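Long-range contacts in MamA (Candidatus Magnetobacterium bavaricum, PDB 3VTX), which belongs to the tetratricopeptide-repeat proteins, all-helical scaffolds that in general serve protein-protein interaction: residues Arg16-Phe21 and Lys47-Ile52; Tyr76-Ser81 and Ala95-Ala99; Tyr111-Leu115 and Phe140-Ser146; Met9-Asp13 and Asn38-Lys44; Ile127-Glu131 and Gln145-Leu149. One frame throughout, in Å; residues are numbered along the deposited sequence.

Contact 1. Residues Arg16-Phe21 and Lys47-Ile52; sequences RTKGDF and KTYMDI
R16 and D51 cross at about a right angle, the arginine offering the aspartate its side. Its CG stands anti to the backbone N (chi1 -173°) and the chain runs straight on to NE, which carries the guanidinium from helix 5-18 over to helix 39-51. Both near nitrogens close on one oxygen of D51: R16 NE lies 3.0 Å from OD2, nearly on its C-O axis, and R16 NH1 lies 2.9 Å from OD2 on the syn side. That oxygen sits in the guanidinium plane, although the two flat groups are turned 30° against each other. T48 slides past the arginine the opposite way, its OG1 3.4 Å from R16 CD and bonded to the carbonyl of K44. K47 packs its CB against R16 NH1 while its ammonium leads off to E74. F21, two residues beyond G19 of the Schellman motif, brings its ring edge to T48, with CD1 3.7 Å from CG2; I52 CG2 makes a CH-pi contact over one face, less certain because I52 has two conformers. The contact joins two TPR helices that flank helix 21-34. The salt bridge lies at the surface, where solvent probably weakens it, whereas the F21-T48 packing needs no charge.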
# COMPACT_ATOMS: atom_id res chain seq x y z
N ARG A 16 0.25 -14.90 -15.18
CA ARG A 16 0.38 -14.33 -13.91
C ARG A 16 -0.35 -15.24 -12.84
O ARG A 16 0.19 -15.58 -11.77
CB ARG A 16 -0.20 -12.92 -13.92
CG ARG A 16 0.04 -12.17 -12.62
CD ARG A 16 -0.57 -10.81 -12.69
NE ARG A 16 -0.48 -10.21 -11.39
CZ ARG A 16 -1.28 -9.28 -10.94
NH1 ARG A 16 -1.11 -8.86 -9.71
NH2 ARG A 16 -2.30 -8.82 -11.67
N THR A 17 -1.55 -15.68 -13.18
CA THR A 17 -2.34 -16.49 -12.22
C THR A 17 -1.59 -17.77 -11.81
O THR A 17 -1.48 -18.13 -10.62
CB THR A 17 -3.72 -16.75 -12.82
OG1 THR A 17 -4.41 -15.50 -12.85
CG2 THR A 17 -4.51 -17.77 -12.00
N LYS A 18 -0.94 -18.35 -12.81
CA LYS A 18 -0.09 -19.54 -12.73
C LYS A 18 1.29 -19.32 -12.06
O LYS A 18 1.98 -20.29 -11.72
CB LYS A 18 0.03 -20.01 -14.19
CG LYS A 18 0.71 -21.31 -14.52
CD LYS A 18 0.29 -21.72 -15.94
CE LYS A 18 1.01 -22.99 -16.39
NZ LYS A 18 0.26 -23.69 -17.48
N GLY A 19 1.70 -18.07 -11.83
CA GLY A 19 2.90 -17.80 -11.04
C GLY A 19 4.11 -17.66 -12.00
O GLY A 19 5.25 -17.55 -11.56
N ASP A 20 3.83 -17.71 -13.28
CA ASP A 20 4.88 -17.50 -14.35
C ASP A 20 5.00 -16.01 -14.62
O ASP A 20 4.49 -15.46 -15.60
CB ASP A 20 4.54 -18.27 -15.61
CG ASP A 20 5.54 -18.07 -16.74
OD1 ASP A 20 6.64 -17.46 -16.51
OD2 ASP A 20 5.19 -18.44 -17.89
N PHE A 21 5.63 -15.35 -13.68
CA PHE A 21 5.72 -13.93 -13.74
C PHE A 21 6.58 -13.43 -14.96
O PHE A 21 6.23 -12.39 -15.52
CB PHE A 21 6.25 -13.33 -12.44
CG PHE A 21 5.35 -13.59 -11.27
CD1 PHE A 21 4.14 -12.98 -11.19
CD2 PHE A 21 5.68 -14.53 -10.31
CE1 PHE A 21 3.24 -13.27 -10.16
CE2 PHE A 21 4.80 -14.78 -9.23
CZ PHE A 21 3.59 -14.14 -9.18
N LYS A 47 1.55 -4.14 -11.37
CA LYS A 47 1.18 -5.07 -10.30
C LYS A 47 2.02 -6.37 -10.31
O LYS A 47 2.29 -6.93 -9.23
CB LYS A 47 -0.28 -5.41 -10.38
CG LYS A 47 -1.23 -4.35 -10.00
CD LYS A 47 -2.65 -4.79 -10.20
CE LYS A 47 -3.61 -3.74 -9.64
NZ LYS A 47 -5.08 -4.10 -9.91
N THR A 48 2.35 -6.84 -11.51
CA THR A 48 3.15 -8.04 -11.68
C THR A 48 4.56 -7.82 -11.10
O THR A 48 5.05 -8.68 -10.40
CB THR A 48 3.22 -8.52 -13.08
OG1 THR A 48 1.88 -8.68 -13.60
CG2 THR A 48 4.01 -9.83 -13.22
N TYR A 49 5.16 -6.67 -11.39
CA TYR A 49 6.44 -6.38 -10.83
C TYR A 49 6.33 -6.24 -9.31
O TYR A 49 7.24 -6.60 -8.59
CB TYR A 49 7.06 -5.14 -11.51
CG TYR A 49 7.79 -5.41 -12.81
CD1 TYR A 49 8.90 -6.28 -12.85
CD2 TYR A 49 7.42 -4.76 -13.99
CE1 TYR A 49 9.65 -6.45 -13.98
CE2 TYR A 49 8.13 -4.99 -15.17
CZ TYR A 49 9.23 -5.85 -15.16
OH TYR A 49 9.93 -6.02 -16.31
N MET A 50 5.23 -5.71 -8.78
CA MET A 50 5.09 -5.62 -7.31
C MET A 50 4.99 -7.02 -6.72
O MET A 50 5.58 -7.25 -5.66
CB MET A 50 3.86 -4.79 -6.91
CG MET A 50 3.95 -3.33 -7.29
SD MET A 50 5.31 -2.41 -6.58
CE MET A 50 4.70 -2.24 -4.83
N ASP A 51 4.33 -7.94 -7.41
CA ASP A 51 4.16 -9.34 -6.97
C ASP A 51 5.51 -10.02 -6.74
O ASP A 51 5.68 -10.84 -5.82
CB ASP A 51 3.34 -10.16 -7.97
CG ASP A 51 1.82 -9.92 -7.92
OD1 ASP A 51 1.30 -9.36 -6.93
OD2 ASP A 51 1.21 -10.33 -8.94
N ILE A 52 6.49 -9.69 -7.57
CA ILE A 52 7.79 -10.28 -7.40
C ILE A 52 8.84 -9.43 -6.71
O ILE A 52 10.02 -9.81 -6.63
CB ILE A 52 8.26 -10.82 -8.70
CG1 ILE A 52 8.28 -9.70 -9.72
CG2 ILE A 52 7.27 -11.93 -9.11
CD1 ILE A 52 8.72 -10.09 -10.97

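Contact 2. Residues Tyr76-Ser81 and Ala95-Ala99; sequences YYILGS and ALQRA
The ring of Y76 carries R98 over one face: CB of R98 sits 3.8 Å from the centroid of the Y76 ring and 11° off its normal, a CH-pi contact. The arginine then continues past the ring, CD coming 3.7 Å from Y76 CE1, and because its chain bends at chi3 the guanidinium ends up with its edge toward that carbon, the two planes 57° apart. This is therefore no cation-pi stack. V66 of helix 55-68 also touches Y76. The second ring, Y77, meets L96 obliquely, CD1 lying 4.0 Å from L96 CD2, and has S81 OG over one face, where that hydroxyl bonds to Y77 O; the ring of Y106 meets it as well. One turn on from Y76 the backbones draw together, at G80 and A95, and the axes of the two segments approach to 7.6 Å, 160° apart in direction. G80, which has no side chain, allows this: its CA lies 3.4 Å from A95 CB, and the same methyl is 3.4 Å from Y76 O. A99 CB fits close by, 3.9 Å from Y76 CB. Such a tight antiparallel pair, here helices 73-85 and 89-102, is the helical hairpin of a tetratricopeptide repeat. Across these segments no hydrogen bond forms, so the hairpin rests here on shape fit and dispersion, with R98, itself exposed, contributing mainly its CB and CD.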
# COMPACT_ATOMS: atom_id res chain seq x y z
N TYR A 76 -2.42 5.12 -7.63
CA TYR A 76 -1.71 6.02 -6.77
C TYR A 76 -1.22 5.32 -5.49
O TYR A 76 -0.10 5.62 -5.02
CB TYR A 76 -2.51 7.29 -6.50
CG TYR A 76 -2.47 8.30 -7.62
CD1 TYR A 76 -1.30 8.95 -7.94
CD2 TYR A 76 -3.64 8.63 -8.35
CE1 TYR A 76 -1.27 9.88 -8.97
CE2 TYR A 76 -3.60 9.58 -9.36
CZ TYR A 76 -2.45 10.20 -9.65
OH TYR A 76 -2.40 11.19 -10.64
N TYR A 77 -2.05 4.46 -4.90
CA TYR A 77 -1.68 3.75 -3.71
C TYR A 77 -0.47 2.88 -4.02
O TYR A 77 0.45 2.78 -3.21
CB TYR A 77 -2.87 2.89 -3.19
CG TYR A 77 -2.44 1.92 -2.08
CD1 TYR A 77 -2.06 2.38 -0.79
CD2 TYR A 77 -2.35 0.56 -2.34
CE1 TYR A 77 -1.69 1.48 0.16
CE2 TYR A 77 -1.93 -0.37 -1.35
CZ TYR A 77 -1.59 0.15 -0.13
OH TYR A 77 -1.16 -0.68 0.89
N ILE A 78 -0.50 2.16 -5.13
CA ILE A 78 0.57 1.23 -5.46
C ILE A 78 1.80 2.02 -5.79
O ILE A 78 2.87 1.69 -5.31
CB ILE A 78 0.20 0.26 -6.59
CG1 ILE A 78 -1.03 -0.59 -6.20
CG2 ILE A 78 1.47 -0.58 -6.93
CD1 ILE A 78 -1.67 -1.44 -7.39
N LEU A 79 1.66 3.11 -6.52
CA LEU A 79 2.77 3.99 -6.87
C LEU A 79 3.37 4.56 -5.61
O LEU A 79 4.56 4.58 -5.42
CB LEU A 79 2.30 5.14 -7.76
CG LEU A 79 3.36 6.23 -8.15
CD1 LEU A 79 4.62 5.57 -8.76
CD2 LEU A 79 2.75 7.31 -9.13
N GLY A 80 2.53 5.05 -4.72
CA GLY A 80 3.11 5.62 -3.48
C GLY A 80 3.74 4.59 -2.56
O GLY A 80 4.81 4.82 -2.00
N SER A 81 3.10 3.44 -2.43
CA SER A 81 3.70 2.29 -1.71
C SER A 81 5.06 1.88 -2.27
O SER A 81 6.03 1.65 -1.54
CB SER A 81 2.73 1.09 -1.67
OG SER A 81 1.55 1.35 -0.94
N ALA A 95 1.91 10.68 -3.95
CA ALA A 95 1.04 9.70 -4.46
C ALA A 95 -0.01 9.20 -3.51
O ALA A 95 -1.14 9.04 -3.90
CB ALA A 95 1.86 8.45 -5.00
N LEU A 96 0.35 8.97 -2.25
CA LEU A 96 -0.61 8.46 -1.30
C LEU A 96 -1.70 9.54 -1.04
O LEU A 96 -2.88 9.17 -0.90
CB LEU A 96 0.05 8.08 0.02
CG LEU A 96 0.99 6.89 -0.13
CD1 LEU A 96 1.96 6.75 1.01
CD2 LEU A 96 0.17 5.62 -0.25
N GLN A 97 -1.28 10.80 -1.00
CA GLN A 97 -2.21 11.94 -0.85
C GLN A 97 -3.21 11.93 -2.01
O GLN A 97 -4.44 12.17 -1.83
CB GLN A 97 -1.48 13.30 -0.84
CG GLN A 97 -0.81 13.68 0.48
CD GLN A 97 -0.06 15.00 0.38
OE1 GLN A 97 0.20 15.48 -0.71
NE2 GLN A 97 0.28 15.57 1.52
N ARG A 98 -2.69 11.69 -3.20
CA ARG A 98 -3.57 11.59 -4.34
C ARG A 98 -4.52 10.46 -4.25
O ARG A 98 -5.67 10.62 -4.61
CB ARG A 98 -2.84 11.61 -5.66
CG ARG A 98 -2.23 13.00 -5.95
CD ARG A 98 -1.74 13.22 -7.37
NE ARG A 98 -0.28 13.41 -7.40
CZ ARG A 98 0.38 14.56 -7.24
NH1 ARG A 98 -0.26 15.71 -7.05
NH2 ARG A 98 1.70 14.55 -7.30
N ALA A 99 -4.07 9.30 -3.74
CA ALA A 99 -4.95 8.16 -3.56
C ALA A 99 -6.11 8.48 -2.61
O ALA A 99 -7.29 8.07 -2.80
CB ALA A 99 -4.16 6.95 -2.99

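Contact 3. Residues Tyr111-Leu115 and Phe140-Ser146; sequences YKLGL and FIRAYQS
Y111 is packed on its face and gripped at its hydroxyl. The edge of F140 points at the ring, CE2 over its centre, making a T-shaped pair with centroids 4.9 Å apart for the Y111 and F140 rings and planes at 85°; L115 CG of its own helix lies over the opposite face. The phenol of Y111 is sent toward helix 141-153 by a chi1 of -170°, which sets CG opposite the backbone N, and A143 CA approaches Y111 CE1 at 3.9 Å. Its oxygen there makes two bonds: Y111 OH lies 2.6 Å from S146 OG, either one a possible donor, and R142 NH2 donates to Y111 OH over 2.9 Å, the oxygen tilted 21° from the guanidinium plane. Segments 111-115 and 141-146 run nearly parallel, their axes 11.4 Å apart, as equivalent helices of successive repeats do in a TPR superhelix, and Y111 spans the gap between them. Y130 of the intervening helix 123-136 meets the tyrosine ring as well. Toward solvent the fit slackens. R142 is exposed, its extended chain crossing Y111 at about a right angle; its CG passes 3.3 Å from Y111 OH, but at its far end the fit is loose, R142 NH2 staying 3.9 Å from L115 CD2.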
# COMPACT_ATOMS: atom_id res chain seq x y z
N TYR A 111 -2.91 4.31 6.22
CA TYR A 111 -1.94 3.56 7.06
C TYR A 111 -0.53 3.69 6.48
O TYR A 111 0.41 4.10 7.17
CB TYR A 111 -2.32 2.13 7.31
CG TYR A 111 -1.46 1.45 8.34
CD1 TYR A 111 -1.38 2.02 9.60
CD2 TYR A 111 -0.69 0.38 8.05
CE1 TYR A 111 -0.55 1.45 10.58
CE2 TYR A 111 0.17 -0.18 9.03
CZ TYR A 111 0.20 0.38 10.27
OH TYR A 111 1.04 -0.21 11.21
N LYS A 112 -0.40 3.46 5.19
CA LYS A 112 0.90 3.62 4.53
C LYS A 112 1.44 5.04 4.66
O LYS A 112 2.67 5.26 4.90
CB LYS A 112 0.85 3.22 3.03
CG LYS A 112 0.78 1.72 2.71
CD LYS A 112 2.07 0.89 2.85
CE LYS A 112 2.09 -0.26 1.79
NZ LYS A 112 3.27 -1.17 2.00
N LEU A 113 0.57 6.06 4.51
CA LEU A 113 0.96 7.45 4.61
C LEU A 113 1.48 7.72 5.99
O LEU A 113 2.50 8.37 6.16
CB LEU A 113 -0.27 8.38 4.30
CG LEU A 113 0.08 9.84 4.45
CD1 LEU A 113 1.12 10.36 3.35
CD2 LEU A 113 -1.29 10.63 4.33
N GLY A 114 0.81 7.16 6.97
CA GLY A 114 1.27 7.28 8.34
C GLY A 114 2.66 6.64 8.58
O GLY A 114 3.54 7.25 9.23
N LEU A 115 2.87 5.47 7.97
CA LEU A 115 4.14 4.77 8.06
C LEU A 115 5.22 5.65 7.44
O LEU A 115 6.35 5.78 8.01
CB LEU A 115 4.11 3.42 7.38
CG LEU A 115 3.24 2.38 8.09
CD1 LEU A 115 3.29 1.09 7.22
CD2 LEU A 115 3.65 2.04 9.58
N PHE A 140 -8.22 -2.88 13.34
CA PHE A 140 -6.84 -3.03 12.87
C PHE A 140 -5.82 -2.73 14.01
O PHE A 140 -5.50 -1.57 14.26
CB PHE A 140 -6.57 -2.11 11.69
CG PHE A 140 -5.17 -2.30 11.10
CD1 PHE A 140 -4.62 -3.54 10.95
CD2 PHE A 140 -4.47 -1.20 10.64
CE1 PHE A 140 -3.36 -3.70 10.38
CE2 PHE A 140 -3.19 -1.38 10.12
CZ PHE A 140 -2.66 -2.57 9.96
N ILE A 141 -5.33 -3.79 14.59
CA ILE A 141 -4.52 -3.73 15.83
C ILE A 141 -3.21 -2.94 15.61
O ILE A 141 -2.82 -2.12 16.46
CB ILE A 141 -4.24 -5.15 16.36
CG1 ILE A 141 -5.57 -5.81 16.88
CG2 ILE A 141 -3.27 -5.15 17.62
CD1 ILE A 141 -5.52 -7.21 16.74
N ARG A 142 -2.55 -3.16 14.51
CA ARG A 142 -1.26 -2.54 14.32
C ARG A 142 -1.35 -1.02 14.27
O ARG A 142 -0.39 -0.37 14.61
CB ARG A 142 -0.52 -3.07 13.08
CG ARG A 142 0.99 -2.86 13.25
CD ARG A 142 1.76 -3.47 12.12
NE ARG A 142 3.19 -3.44 12.28
CZ ARG A 142 4.03 -2.56 11.75
NH1 ARG A 142 5.33 -2.66 11.95
NH2 ARG A 142 3.59 -1.54 11.06
N ALA A 143 -2.45 -0.43 13.85
CA ALA A 143 -2.57 1.00 13.85
C ALA A 143 -2.45 1.57 15.24
O ALA A 143 -1.86 2.66 15.44
CB ALA A 143 -3.85 1.43 13.16
N TYR A 144 -3.06 0.91 16.20
CA TYR A 144 -2.85 1.34 17.64
C TYR A 144 -1.40 1.22 18.07
O TYR A 144 -0.84 2.14 18.68
CB TYR A 144 -3.67 0.50 18.59
CG TYR A 144 -5.15 0.64 18.28
CD1 TYR A 144 -5.92 1.56 18.95
CD2 TYR A 144 -5.77 -0.18 17.35
CE1 TYR A 144 -7.30 1.69 18.61
CE2 TYR A 144 -7.14 -0.08 17.08
CZ TYR A 144 -7.86 0.84 17.68
OH TYR A 144 -9.22 0.91 17.39
N GLN A 145 -0.72 0.13 17.65
CA GLN A 145 0.69 -0.02 17.98
C GLN A 145 1.50 1.13 17.34
O GLN A 145 2.37 1.70 17.97
CB GLN A 145 1.21 -1.38 17.52
CG GLN A 145 0.59 -2.56 18.16
CD GLN A 145 1.05 -3.86 17.47
OE1 GLN A 145 2.27 -4.16 17.51
NE2 GLN A 145 0.19 -4.51 16.68
N SER A 146 1.22 1.39 16.08
CA SER A 146 1.92 2.44 15.29
C SER A 146 1.72 3.82 15.91
O SER A 146 2.69 4.63 15.98
CB SER A 146 1.51 2.41 13.82
OG SER A 146 1.94 1.22 13.21

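Contact 4. Residues Met9-Asp13 and Asn38-Lys44; sequences MDIGD and NVETLLK
M9-D13 and N38-K44 run almost parallel, their helix axes 11.6 Å apart at 21°, so long side chains must bridge the gap. M9 does so with CG anti to the backbone N and a bend at chi3 (-42°) that folds its methyl toward the start of helix 39-51. M9 CE comes 3.3 Å from T41 OG1 there, and the sulfur, M9 SD, lies 3.6 Å from E40 CD, the two side chains crossing at about a right angle. The oxygen of the N-cap residue N38 is gripped twice: T41 N donates to N38 OD1 in the carbonyl plane over 2.9 Å, while T41 OG1 donates from above that plane. One turn on, K44 extends across to D13. K44 NZ meets D13 OD2 at 2.8 Å on the syn lone pair and makes a weaker bond to OD1, which Y28 OH of helix 21-34 also holds. E40 OE2 is a more distant partner, 3.5 Å from K44 NZ. Near-parallel helices with one helix between them are a recurrent feature of TPR folds. An ammonium between two carboxylates probably eases their mutual repulsion, and its neighbourhood would favour both staying ionised.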
# COMPACT_ATOMS: atom_id res chain seq x y z
N MET A 9 -2.92 -9.63 -23.74
CA MET A 9 -3.33 -9.37 -22.38
C MET A 9 -3.86 -10.66 -21.72
O MET A 9 -3.54 -10.93 -20.57
CB MET A 9 -4.33 -8.21 -22.30
CG MET A 9 -4.41 -7.62 -20.91
SD MET A 9 -5.72 -6.32 -20.83
CE MET A 9 -5.47 -5.43 -22.40
N ASP A 10 -4.72 -11.45 -22.38
CA ASP A 10 -5.23 -12.75 -21.79
C ASP A 10 -4.13 -13.73 -21.43
O ASP A 10 -4.16 -14.42 -20.41
CB ASP A 10 -6.13 -13.54 -22.79
CG ASP A 10 -6.38 -15.03 -22.33
OD1 ASP A 10 -6.97 -15.21 -21.23
OD2 ASP A 10 -5.96 -16.01 -23.04
N ILE A 11 -3.17 -13.87 -22.34
CA ILE A 11 -1.99 -14.75 -22.08
C ILE A 11 -1.31 -14.27 -20.81
O ILE A 11 -1.08 -15.04 -19.86
CB ILE A 11 -1.02 -14.78 -23.29
CG1 ILE A 11 -1.66 -15.53 -24.47
CG2 ILE A 11 0.30 -15.49 -22.92
CD1 ILE A 11 -1.05 -15.21 -25.81
N GLY A 12 -1.09 -12.96 -20.72
CA GLY A 12 -0.41 -12.44 -19.52
C GLY A 12 -1.18 -12.72 -18.25
O GLY A 12 -0.62 -13.13 -17.24
N ASP A 13 -2.50 -12.51 -18.31
CA ASP A 13 -3.30 -12.71 -17.12
C ASP A 13 -3.21 -14.14 -16.63
O ASP A 13 -3.16 -14.39 -15.45
CB ASP A 13 -4.76 -12.37 -17.44
CG ASP A 13 -4.98 -10.91 -17.58
OD1 ASP A 13 -4.16 -10.08 -17.08
OD2 ASP A 13 -6.03 -10.53 -18.14
N ASN A 38 -2.02 1.72 -23.33
CA ASN A 38 -3.02 0.83 -22.78
C ASN A 38 -2.89 0.89 -21.25
O ASN A 38 -2.02 0.22 -20.67
CB ASN A 38 -2.75 -0.58 -23.27
CG ASN A 38 -3.88 -1.53 -22.97
OD1 ASN A 38 -4.13 -1.97 -21.83
ND2 ASN A 38 -4.63 -1.84 -24.03
N VAL A 39 -3.74 1.68 -20.61
CA VAL A 39 -3.66 1.86 -19.16
C VAL A 39 -3.95 0.58 -18.41
O VAL A 39 -3.32 0.32 -17.38
CB VAL A 39 -4.54 3.05 -18.65
CG1 VAL A 39 -3.96 4.39 -19.17
CG2 VAL A 39 -5.97 2.86 -19.02
N GLU A 40 -4.85 -0.28 -18.92
CA GLU A 40 -5.20 -1.50 -18.20
C GLU A 40 -3.94 -2.41 -18.07
O GLU A 40 -3.66 -3.00 -16.98
CB GLU A 40 -6.25 -2.29 -18.96
CG GLU A 40 -6.63 -3.55 -18.32
CD GLU A 40 -7.90 -4.19 -18.85
OE1 GLU A 40 -8.34 -3.80 -19.95
OE2 GLU A 40 -8.42 -5.10 -18.15
N THR A 41 -3.20 -2.47 -19.18
CA THR A 41 -1.91 -3.20 -19.25
C THR A 41 -0.80 -2.59 -18.42
O THR A 41 -0.07 -3.32 -17.75
CB THR A 41 -1.49 -3.46 -20.69
OG1 THR A 41 -2.58 -4.17 -21.30
CG2 THR A 41 -0.18 -4.44 -20.81
N LEU A 42 -0.70 -1.28 -18.43
CA LEU A 42 0.28 -0.59 -17.58
C LEU A 42 0.06 -0.92 -16.12
O LEU A 42 1.04 -1.25 -15.41
CB LEU A 42 0.28 0.91 -17.83
CG LEU A 42 0.95 1.38 -19.08
CD1 LEU A 42 0.57 2.87 -19.42
CD2 LEU A 42 2.50 1.19 -19.12
N LEU A 43 -1.18 -0.96 -15.66
CA LEU A 43 -1.46 -1.25 -14.26
C LEU A 43 -1.16 -2.72 -13.97
O LEU A 43 -0.62 -3.06 -12.96
CB LEU A 43 -2.92 -0.93 -13.94
CG LEU A 43 -3.28 -1.15 -12.49
CD1 LEU A 43 -2.37 -0.38 -11.50
CD2 LEU A 43 -4.79 -0.72 -12.31
N LYS A 44 -1.54 -3.62 -14.87
CA LYS A 44 -1.25 -5.02 -14.67
C LYS A 44 0.24 -5.31 -14.68
O LYS A 44 0.67 -6.13 -13.80
CB LYS A 44 -1.94 -5.91 -15.74
CG LYS A 44 -3.43 -6.12 -15.46
CD LYS A 44 -4.12 -6.68 -16.73
CE LYS A 44 -5.60 -7.09 -16.38
NZ LYS A 44 -6.17 -7.77 -17.54

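Contact 5. Residues Ile127-Glu131 and Gln145-Leu149; sequences IEAYE and QSIGL
S146 and Y130 meet first as the chain climbs helix 141-153. The serine sets its CB over one face of the tyrosine, 3.7 Å from the Y130 ring centroid and 17° off the normal, a CH-pi contact lying toward the rim; its hydroxyl is turned instead to Y111. S146 O also comes 3.5 Å from Y130 CE2, and one water joins the two residues further: it donates to S146 O over 2.8 Å and stands 2.8 Å from Y130 OH. G114 O of helix 107-119 is probably hydrogen-bonded to Y130 OH as well. I147 comes next and wedges its side chain against Y130 and I127. Its CG1, anti to the carbonyl carbon (chi1 -63°), runs alongside Y130 in the opposite direction and presses close, CG1 lying 3.3 Å from Y130 CB. CD1 reaches on to E131, 4.2 Å from its backbone N, while the other branch, CG2, rests 4.4 Å from I127 CG1. Y163 of helix 157-169 also touches this isoleucine. The helix pair is antiparallel, 165° between the directions of the two segments, and packs helix 123-136 against the next one in the chain, the arrangement by which TPR arrays add helix to helix. Between the segments themselves the contact is apolar apart from the bridging water, which lets a buried carbonyl and a phenol share one hydrogen-bonding partner without meeting directly.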
# COMPACT_ATOMS: atom_id res chain seq x y z
N ILE A 127 0.36 10.33 13.31
CA ILE A 127 -0.74 10.05 14.22
C ILE A 127 -2.07 10.41 13.51
O ILE A 127 -3.05 9.67 13.65
CB ILE A 127 -0.54 10.71 15.55
CG1 ILE A 127 0.65 10.07 16.27
CG2 ILE A 127 -1.89 10.62 16.39
CD1 ILE A 127 1.29 10.96 17.41
N GLU A 128 -2.13 11.56 12.83
CA GLU A 128 -3.38 11.96 12.15
C GLU A 128 -3.82 10.86 11.16
O GLU A 128 -4.98 10.43 11.15
CB GLU A 128 -3.13 13.31 11.45
CG GLU A 128 -4.31 13.89 10.61
CD GLU A 128 -4.00 15.28 10.03
OE1 GLU A 128 -2.82 15.62 9.69
OE2 GLU A 128 -4.96 16.03 9.93
N ALA A 129 -2.86 10.34 10.38
CA ALA A 129 -3.17 9.32 9.35
C ALA A 129 -3.57 8.01 10.03
O ALA A 129 -4.48 7.28 9.62
CB ALA A 129 -1.90 9.06 8.45
N TYR A 130 -2.86 7.63 11.10
CA TYR A 130 -3.26 6.42 11.80
C TYR A 130 -4.67 6.49 12.47
O TYR A 130 -5.38 5.46 12.54
CB TYR A 130 -2.26 6.03 12.90
CG TYR A 130 -0.83 5.80 12.46
CD1 TYR A 130 -0.55 5.09 11.32
CD2 TYR A 130 0.26 6.24 13.26
CE1 TYR A 130 0.80 4.80 10.96
CE2 TYR A 130 1.62 5.98 12.90
CZ TYR A 130 1.85 5.31 11.71
OH TYR A 130 3.14 4.92 11.42
N GLU A 131 -4.98 7.66 13.02
CA GLU A 131 -6.28 7.93 13.63
C GLU A 131 -7.35 7.74 12.56
O GLU A 131 -8.39 7.09 12.82
CB GLU A 131 -6.30 9.33 14.22
CG GLU A 131 -5.57 9.37 15.56
CD GLU A 131 -5.51 10.71 16.19
OE1 GLU A 131 -5.67 11.73 15.47
OE2 GLU A 131 -5.31 10.75 17.44
N GLN A 145 -0.72 0.13 17.65
CA GLN A 145 0.69 -0.02 17.98
C GLN A 145 1.50 1.13 17.34
O GLN A 145 2.37 1.70 17.97
CB GLN A 145 1.21 -1.38 17.52
CG GLN A 145 0.59 -2.56 18.16
CD GLN A 145 1.05 -3.86 17.47
OE1 GLN A 145 2.27 -4.16 17.51
NE2 GLN A 145 0.19 -4.51 16.68
N SER A 146 1.22 1.39 16.08
CA SER A 146 1.92 2.44 15.29
C SER A 146 1.72 3.82 15.91
O SER A 146 2.69 4.63 15.98
CB SER A 146 1.51 2.41 13.82
OG SER A 146 1.94 1.22 13.21
N ILE A 147 0.49 4.10 16.40
CA ILE A 147 0.26 5.32 17.17
C ILE A 147 1.15 5.39 18.40
O ILE A 147 1.81 6.40 18.64
CB ILE A 147 -1.21 5.60 17.52
CG1 ILE A 147 -1.99 5.81 16.21
CG2 ILE A 147 -1.28 6.79 18.53
CD1 ILE A 147 -3.53 5.81 16.47
N GLY A 148 1.23 4.30 19.10
CA GLY A 148 2.10 4.20 20.29
C GLY A 148 3.54 4.55 19.93
O GLY A 148 4.23 5.31 20.66
N LEU A 149 4.01 4.01 18.79
CA LEU A 149 5.42 4.23 18.42
C LEU A 149 5.64 5.73 18.09
O LEU A 149 6.68 6.32 18.42
CB LEU A 149 5.80 3.38 17.27
CG LEU A 149 7.26 3.55 16.71
CD1 LEU A 149 8.22 3.02 17.79
CD2 LEU A 149 7.47 2.78 15.42
O HOH W 1 4.53 4.65 13.85

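How the contacts relate
Along the chain the contacts run in a row of stacked helices. Contacts 1 and 4 come first, both joining helix 5-18 to helix 39-51, with alternating segments and centres about 12 Å apart. Contact 2 follows about 20 Å from each of those centres, and touches contact 1 where M50 and K47 meet I78. It passes on to contact 3 through Y77, S81 and L96 against helix 107-119. Contacts 3 and 5 lie together, centres about 5 Å apart, sharing Q145 and S146 on helix 141-153. Contacts 4 and 5 lie on opposite sides of the chain's centre, their centres about 36 Å apart. Near-parallel and antiparallel pairs thus overlap along the chain, consistent with a TPR superhelix.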